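Local atomic coordinates of fimbrin (Schizosaccharomyces pombe, PDB entry 1RT8), a protein that binds actin filaments and takes part in cell polarity, cytokinesis, mating and spore formation, its core of four calponin-homology domains crosslinking the filaments. Residues Asp155-Leu160 with Leu166-Asn171; Arg210-Thr215 with Ala222-Gln227. All coordinates share one frame; numbering follows the deposited sequence.

Both contacts lie in the first actin-binding region of fimbrin and follow one another along the chain, contact 1 closing before contact 2 opens. Contact 1 sets the short helix 154-157 and its following turn against helix 162-176; contact 2 folds the loop at 210-215 onto helix 218-230. Their centres are 27 Å apart and their nearest atoms about 9 Å, so they do not touch. Helix 194-203 relates them: Trp169 and Phe170 of segment 166-171 pack on it, as do Pro212 and Val225 of segments 210-215 and 222-227. The centre of contact 1 lies about 17 Å from the centre of the chain and that of contact 2 about 36 Å.

Contact 1: residues Asp155-Leu160 with Leu166-Asn171; sequences DQFLRL and LLRWFN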
# COMPACT_ATOMS: atom_id res chain seq x y z
N ASP A 155 -6.98 -5.31 -16.29
CA ASP A 155 -6.85 -5.68 -14.88
C ASP A 155 -5.42 -5.46 -14.39
O ASP A 155 -5.20 -5.12 -13.23
CB ASP A 155 -7.27 -7.14 -14.67
CG ASP A 155 -7.15 -7.58 -13.23
OD1 ASP A 155 -6.08 -8.11 -12.85
OD2 ASP A 155 -8.12 -7.38 -12.46
N GLN A 156 -4.46 -5.64 -15.29
CA GLN A 156 -3.05 -5.45 -14.96
C GLN A 156 -2.76 -3.96 -14.95
O GLN A 156 -2.05 -3.46 -14.07
CB GLN A 156 -2.18 -6.14 -16.02
CG GLN A 156 -2.59 -7.57 -16.31
CD GLN A 156 -1.81 -8.18 -17.45
OE1 GLN A 156 -1.68 -7.58 -18.52
NE2 GLN A 156 -1.29 -9.38 -17.24
N PHE A 157 -3.30 -3.25 -15.93
CA PHE A 157 -3.11 -1.81 -16.05
C PHE A 157 -3.54 -1.09 -14.77
O PHE A 157 -2.82 -0.23 -14.26
CB PHE A 157 -3.92 -1.28 -17.23
CG PHE A 157 -3.72 0.19 -17.48
CD1 PHE A 157 -2.51 0.66 -17.98
CD2 PHE A 157 -4.74 1.10 -17.21
CE1 PHE A 157 -2.32 2.02 -18.21
CE2 PHE A 157 -4.55 2.47 -17.44
CZ PHE A 157 -3.33 2.93 -17.93
N LEU A 158 -4.70 -1.46 -14.24
CA LEU A 158 -5.24 -0.84 -13.03
C LEU A 158 -4.50 -1.17 -11.74
O LEU A 158 -4.88 -0.69 -10.67
CB LEU A 158 -6.73 -1.17 -12.88
CG LEU A 158 -7.65 -0.49 -13.90
CD1 LEU A 158 -9.10 -0.88 -13.62
CD2 LEU A 158 -7.48 1.02 -13.83
N ARG A 159 -3.47 -2.00 -11.82
CA ARG A 159 -2.68 -2.34 -10.64
C ARG A 159 -1.30 -1.72 -10.72
O ARG A 159 -0.46 -1.93 -9.85
CB ARG A 159 -2.59 -3.86 -10.47
CG ARG A 159 -3.88 -4.44 -9.92
CD ARG A 159 -3.81 -5.93 -9.72
NE ARG A 159 -3.59 -6.65 -10.97
CZ ARG A 159 -3.79 -7.95 -11.11
NH1 ARG A 159 -4.21 -8.67 -10.08
NH2 ARG A 159 -3.56 -8.54 -12.28
N LEU A 160 -1.07 -0.95 -11.78
CA LEU A 160 0.20 -0.27 -11.98
C LEU A 160 0.26 0.92 -11.03
O LEU A 160 -0.77 1.36 -10.51
CB LEU A 160 0.31 0.23 -13.42
CG LEU A 160 0.35 -0.81 -14.53
CD1 LEU A 160 0.32 -0.11 -15.87
CD2 LEU A 160 1.62 -1.65 -14.38
N LEU A 166 -1.16 7.39 -15.37
CA LEU A 166 -1.35 8.77 -15.79
C LEU A 166 -0.52 9.18 -17.02
O LEU A 166 -1.00 9.93 -17.86
CB LEU A 166 -1.08 9.70 -14.61
CG LEU A 166 -2.10 9.60 -13.47
CD1 LEU A 166 -1.65 10.43 -12.26
CD2 LEU A 166 -3.46 10.08 -13.97
N LEU A 167 0.70 8.67 -17.12
CA LEU A 167 1.56 8.99 -18.26
C LEU A 167 0.94 8.54 -19.57
O LEU A 167 0.93 9.29 -20.55
CB LEU A 167 2.94 8.36 -18.09
CG LEU A 167 3.82 9.05 -17.05
CD1 LEU A 167 5.13 8.29 -16.91
CD2 LEU A 167 4.07 10.50 -17.47
N ARG A 168 0.43 7.31 -19.60
CA ARG A 168 -0.21 6.79 -20.80
C ARG A 168 -1.42 7.67 -21.14
O ARG A 168 -1.67 7.99 -22.30
CB ARG A 168 -0.68 5.35 -20.58
CG ARG A 168 0.42 4.36 -20.19
CD ARG A 168 -0.09 2.90 -20.27
NE ARG A 168 0.94 1.93 -19.90
CZ ARG A 168 0.75 0.62 -19.79
NH1 ARG A 168 -0.45 0.10 -20.01
NH2 ARG A 168 1.75 -0.18 -19.45
N TRP A 169 -2.15 8.06 -20.11
CA TRP A 169 -3.33 8.91 -20.27
C TRP A 169 -2.95 10.28 -20.84
O TRP A 169 -3.47 10.71 -21.87
CB TRP A 169 -4.01 9.10 -18.91
CG TRP A 169 -5.17 10.04 -18.92
CD1 TRP A 169 -6.43 9.78 -19.40
CD2 TRP A 169 -5.20 11.38 -18.41
NE1 TRP A 169 -7.24 10.88 -19.21
CE2 TRP A 169 -6.51 11.87 -18.60
CE3 TRP A 169 -4.25 12.20 -17.80
CZ2 TRP A 169 -6.89 13.16 -18.21
CZ3 TRP A 169 -4.63 13.49 -17.41
CH2 TRP A 169 -5.94 13.95 -17.62
N PHE A 170 -2.04 10.95 -20.14
CA PHE A 170 -1.56 12.27 -20.54
C PHE A 170 -1.15 12.21 -22.02
O PHE A 170 -1.60 13.02 -22.82
CB PHE A 170 -0.36 12.64 -19.65
CG PHE A 170 0.00 14.11 -19.67
CD1 PHE A 170 0.53 14.71 -18.53
CD2 PHE A 170 -0.17 14.88 -20.81
CE1 PHE A 170 0.88 16.05 -18.52
CE2 PHE A 170 0.17 16.23 -20.82
CZ PHE A 170 0.71 16.81 -19.67
N ASN A 171 -0.33 11.22 -22.37
CA ASN A 171 0.13 11.08 -23.75
C ASN A 171 -0.97 10.73 -24.74
O ASN A 171 -0.93 11.16 -25.89
CB ASN A 171 1.25 10.05 -23.84
CG ASN A 171 2.55 10.57 -23.27
OD1 ASN A 171 3.00 11.67 -23.61
ND2 ASN A 171 3.18 9.79 -22.40
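Phe157 and Arg168 carry most of this surface contact, the arginine reaching out from helix 162-176 to run along the edge of the phenylalanine ring. The two side chains slide past each other in opposite directions. The fit is tightest at the CD1-CE1 side of the ring, where Arg168 NH1 comes within 2.9 Å of Phe157 CD1. Arg168 CD lies 3.2 Å from Phe157 CE1, also a short approach, and the fit there is probably strained. Arg168 NE sits in the ring plane at this edge, NH1 lies near that plane, and the guanidinium is inclined by 33° to the ring. With CG anti to the backbone N (chi1 -177°), the CD1-CE1 edge of the Phe157 ring ends against the Arg168 side chain.

Leu160 makes the looser part. Its CD1 lies over one face of the guanidinium, offset toward the rim and 3.9 Å from Arg168 NH2, and the two side chains cross at about a right angle. A type I beta turn from Phe157 to Leu160, closed by the bond from Leu160 N to Phe157 O (3.1 Å), brings both residues to the same arginine; both also touch Ile165. Arg168 itself remains exposed to solvent.

No hydrogen bond spans the two segments. Because the guanidinium meets the ring at its edge, beside the C-H groups, this is not cation-pi stacking, and the Phe157 end probably gains little electrostatically; ordinary apolar packing is found at Leu160 CD1. The exposed guanidinium can be hydrated, which would probably offset its charge.

Contact 2: residues Arg210-Thr215 with Ala222-Gln227; sequences RAPLQT and AEQVLQ
Gln224 reaches across from helix 218-230 to Thr215 and Pro212, and its amide makes the contact. CG beside the backbone N (chi1 -78°) and the chain extended beyond it bring the amide to the loop, while CB and CG themselves come within 4.2 Å of no side-chain atom of 210-215. CD comes 3.4 Å from Thr215 OG1. Beyond it, OE1 accepts a hydrogen bond of 2.7 Å from Thr215 OG1; the hydroxyl approaches at 112° to the C=O and is tilted 22° from the carbonyl plane. The same oxygen packs against Pro212, 3.6 Å from its CA and 3.9 Å from its CB. The other branch, NE2, lies alongside the threonine, 3.9 Å from Thr215 CG2. Hydroxyl and methyl of Thr215 thus both face the amide, the hydroxyl gripping the oxygen and the methyl lying by the nitrogen. A leucine here would probably leave the Thr215 hydroxyl without its acceptor and the end of the loop less firmly tied to the helix.

Pro212 is buried behind this polar link, where it also touches Thr197, Arg221 and Asn228. Within the loop, successive turns, with N of Leu213, Gln214 and Thr215 each bonded to the O three residues back, bring Pro212 and Thr215 to the helix together. Thr215 O accepts a further bond from Arg221.

The arrangement is that of a connecting loop folded back on the helix it leads into, here joining helices 194-203 and 218-230 of the all-helical second calponin-homology domain.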
# COMPACT_ATOMS: atom_id res chain seq x y z
N ARG A 210 -5.02 27.65 -26.25
CA ARG A 210 -3.58 27.45 -26.37
C ARG A 210 -2.83 28.78 -26.28
O ARG A 210 -1.63 28.85 -26.55
CB ARG A 210 -3.23 26.74 -27.68
CG ARG A 210 -3.63 25.26 -27.75
CD ARG A 210 -3.02 24.56 -28.98
NE ARG A 210 -3.33 23.13 -29.04
CZ ARG A 210 -2.80 22.27 -29.91
NH1 ARG A 210 -1.92 22.68 -30.81
NH2 ARG A 210 -3.14 20.99 -29.87
N ALA A 211 -3.54 29.83 -25.88
CA ALA A 211 -2.94 31.16 -25.76
C ALA A 211 -1.69 31.20 -24.87
O ALA A 211 -0.73 31.91 -25.16
CB ALA A 211 -3.98 32.16 -25.26
N PRO A 212 -1.69 30.44 -23.75
CA PRO A 212 -0.51 30.47 -22.88
C PRO A 212 0.78 30.09 -23.63
O PRO A 212 1.87 30.51 -23.26
CB PRO A 212 -0.86 29.45 -21.79
CG PRO A 212 -2.35 29.60 -21.69
CD PRO A 212 -2.77 29.65 -23.14
N LEU A 213 0.63 29.29 -24.67
CA LEU A 213 1.79 28.89 -25.46
C LEU A 213 2.52 30.12 -26.00
O LEU A 213 3.73 30.09 -26.22
CB LEU A 213 1.35 28.00 -26.62
CG LEU A 213 0.78 26.63 -26.21
CD1 LEU A 213 0.27 25.87 -27.44
CD2 LEU A 213 1.86 25.84 -25.50
N GLN A 214 1.78 31.22 -26.16
CA GLN A 214 2.32 32.47 -26.68
C GLN A 214 3.02 33.36 -25.63
O GLN A 214 3.65 34.36 -25.98
CB GLN A 214 1.21 33.28 -27.36
CG GLN A 214 0.42 32.49 -28.39
CD GLN A 214 1.32 31.76 -29.37
OE1 GLN A 214 2.27 32.33 -29.90
NE2 GLN A 214 1.02 30.48 -29.61
N THR A 215 2.89 32.99 -24.36
CA THR A 215 3.51 33.75 -23.28
C THR A 215 4.96 33.31 -23.19
O THR A 215 5.24 32.13 -23.03
CB THR A 215 2.80 33.46 -21.94
OG1 THR A 215 1.41 33.81 -22.05
CG2 THR A 215 3.44 34.26 -20.80
N ALA A 222 3.05 29.57 -16.44
CA ALA A 222 2.68 28.60 -15.41
C ALA A 222 1.46 29.08 -14.64
O ALA A 222 0.59 28.29 -14.29
CB ALA A 222 3.84 28.38 -14.46
N GLU A 223 1.41 30.38 -14.37
CA GLU A 223 0.29 30.97 -13.64
C GLU A 223 -0.97 30.93 -14.50
O GLU A 223 -2.05 30.63 -14.00
CB GLU A 223 0.61 32.41 -13.25
CG GLU A 223 -0.55 33.16 -12.63
CD GLU A 223 -1.11 32.46 -11.41
OE1 GLU A 223 -0.32 32.13 -10.50
OE2 GLU A 223 -2.35 32.26 -11.36
N GLN A 224 -0.81 31.22 -15.78
CA GLN A 224 -1.94 31.21 -16.70
C GLN A 224 -2.48 29.80 -16.84
O GLN A 224 -3.69 29.61 -16.96
CB GLN A 224 -1.51 31.75 -18.08
CG GLN A 224 -1.40 33.26 -18.14
CD GLN A 224 -0.69 33.78 -19.39
OE1 GLN A 224 -0.71 33.15 -20.45
NE2 GLN A 224 -0.07 34.95 -19.27
N VAL A 225 -1.59 28.81 -16.81
CA VAL A 225 -2.00 27.42 -16.92
C VAL A 225 -2.85 27.02 -15.72
O VAL A 225 -3.85 26.31 -15.87
CB VAL A 225 -0.79 26.45 -16.98
CG1 VAL A 225 -1.23 25.02 -16.62
CG2 VAL A 225 -0.17 26.46 -18.37
N LEU A 226 -2.43 27.46 -14.54
CA LEU A 226 -3.15 27.13 -13.33
C LEU A 226 -4.47 27.89 -13.24
O LEU A 226 -5.40 27.44 -12.57
CB LEU A 226 -2.28 27.41 -12.10
CG LEU A 226 -1.08 26.47 -11.97
CD1 LEU A 226 -0.23 26.85 -10.76
CD2 LEU A 226 -1.57 25.04 -11.86
N GLN A 227 -4.56 29.03 -13.93
CA GLN A 227 -5.80 29.79 -13.93
C GLN A 227 -6.76 29.02 -14.83
O GLN A 227 -7.96 28.99 -14.59
CB GLN A 227 -5.59 31.21 -14.46
CG GLN A 227 -4.62 32.05 -13.64
CD GLN A 227 -4.80 33.54 -13.86
OE1 GLN A 227 -5.07 33.99 -14.97
NE2 GLN A 227 -4.63 34.32 -12.80